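Local coordinates for protein deferrochelatase (Vibrio cholerae, PDB 5DE0) that binds heme b and probably works as a dye-decolorizing (DyP-type) peroxidase, a heme enzyme expected to use peroxide to oxidise its substrates, at residues K64-W67 / S68-E71. Residues are numbered along the deposited sequence; the frame is centred on the assembly and turned at random.
Sequences KGFW and SHFE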
# COMPACT_ATOMS: atom_id res chain seq x y z
N LYS B 64 -11.59 13.62 -21.62
CA LYS B 64 -12.31 14.28 -22.71
C LYS B 64 -13.70 14.73 -22.27
O LYS B 64 -14.12 15.85 -22.56
CB LYS B 64 -12.41 13.35 -23.92
CG LYS B 64 -13.41 13.80 -24.98
CD LYS B 64 -12.96 15.09 -25.65
CE LYS B 64 -13.89 15.46 -26.80
NZ LYS B 64 -13.42 16.67 -27.52
N GLY B 65 -14.40 13.84 -21.57
CA GLY B 65 -15.75 14.12 -21.12
C GLY B 65 -15.83 15.28 -20.14
O GLY B 65 -16.74 16.10 -20.21
N PHE B 66 -14.87 15.34 -19.22
CA PHE B 66 -14.86 16.40 -18.21
C PHE B 66 -14.34 17.72 -18.78
O PHE B 66 -14.62 18.78 -18.23
CB PHE B 66 -14.03 15.98 -17.00
CG PHE B 66 -14.12 16.93 -15.84
CD1 PHE B 66 -15.19 16.86 -14.96
CD2 PHE B 66 -13.13 17.89 -15.61
CE1 PHE B 66 -15.29 17.74 -13.88
CE2 PHE B 66 -13.23 18.76 -14.53
CZ PHE B 66 -14.31 18.69 -13.67
N TRP B 67 -13.58 17.64 -19.86
CA TRP B 67 -13.01 18.84 -20.44
C TRP B 67 -14.09 19.72 -21.08
O TRP B 67 -13.88 20.92 -21.27
CB TRP B 67 -11.93 18.49 -21.47
CG TRP B 67 -10.92 19.58 -21.65
CD1 TRP B 67 -11.08 20.75 -22.32
CD2 TRP B 67 -9.58 19.60 -21.13
NE1 TRP B 67 -9.94 21.50 -22.26
CE2 TRP B 67 -9.00 20.82 -21.53
CE3 TRP B 67 -8.82 18.71 -20.36
CZ2 TRP B 67 -7.69 21.17 -21.19
CZ3 TRP B 67 -7.53 19.06 -20.03
CH2 TRP B 67 -6.97 20.28 -20.44
N SER B 68 -15.23 19.13 -21.40
CA SER B 68 -16.34 19.88 -21.97
C SER B 68 -16.82 20.96 -21.00
O SER B 68 -17.28 22.02 -21.43
CB SER B 68 -17.49 18.93 -22.31
OG SER B 68 -17.10 18.04 -23.33
N HIS B 69 -16.71 20.68 -19.71
CA HIS B 69 -17.11 21.61 -18.67
C HIS B 69 -16.23 22.87 -18.66
O HIS B 69 -16.63 23.90 -18.12
CB HIS B 69 -17.06 20.93 -17.30
CG HIS B 69 -18.09 19.86 -17.11
ND1 HIS B 69 -18.09 18.68 -17.83
CD2 HIS B 69 -19.15 19.79 -16.28
CE1 HIS B 69 -19.11 17.93 -17.44
NE2 HIS B 69 -19.77 18.58 -16.50
N PHE B 70 -15.05 22.77 -19.25
CA PHE B 70 -14.10 23.89 -19.26
C PHE B 70 -14.45 24.93 -20.32
O PHE B 70 -15.06 24.62 -21.34
CB PHE B 70 -12.68 23.38 -19.50
CG PHE B 70 -12.10 22.65 -18.33
CD1 PHE B 70 -12.37 23.05 -17.03
CD2 PHE B 70 -11.28 21.55 -18.53
CE1 PHE B 70 -11.83 22.37 -15.95
CE2 PHE B 70 -10.74 20.86 -17.46
CZ PHE B 70 -11.02 21.27 -16.17
N GLU B 71 -14.07 26.18 -20.07
CA GLU B 71 -14.21 27.24 -21.06
C GLU B 71 -13.13 27.10 -22.12
O GLU B 71 -13.38 27.30 -23.31
CB GLU B 71 -14.12 28.62 -20.40
CG GLU B 71 -15.31 28.97 -19.50
CD GLU B 71 -15.21 30.37 -18.92
OE1 GLU B 71 -14.14 31.00 -19.09
OE2 GLU B 71 -16.19 30.84 -18.31
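Phe66, Trp67, His69 and Phe70 form a local aromatic cluster where the short helical turn 64-67 runs into a type I beta turn, Trp67 to Phe70. The segment comes just after strand 57-62, an edge strand, within this chain, of the N-terminal antiparallel sheet of the DyP-type peroxidase fold, a ferredoxin-like (dimeric alpha-beta barrel) domain. Phe70 lies at the centre of the cluster. Its CD2 edge meets one face of the Trp67 indole, 3.7 Å from Trp67 CD2, in an edge-to-face pair with the planes at 89°. Trp67 CG is roughly anti to its backbone N, beside the carbonyl carbon (chi1 -154°), while Phe70 CG lies beside the backbone N, anti to the carbonyl carbon; the two torsions bring the rings together. The other aromatic neighbour reverses the roles: the edge of Phe66 is directed at the Phe70 face in an offset edge-to-face pair, the planes perpendicular, with Phe66 CE2 3.7 Å from Phe70 CZ. Phe62 adds a further edge-to-face partner to Phe70, and Leu34 of helix 30-38 packs against it, so the buried rings join the turn to that helix. His30 of the same helix touches Phe66 and meets the His69 ring. His69 is more peripheral: its ring is nearly parallel to Phe66 but slid well aside, the centroids 5.3 Å apart. Trp67 NE1 hydrogen-bonds to Ala73 O, which helps to set the rotation of the indole. Two consecutive i to i+3 backbone bonds hold the chain in its turn: His69 N to Phe66 O at 3.2 Å and, closing the beta turn, Phe70 N to Trp67 O at 3.0 Å.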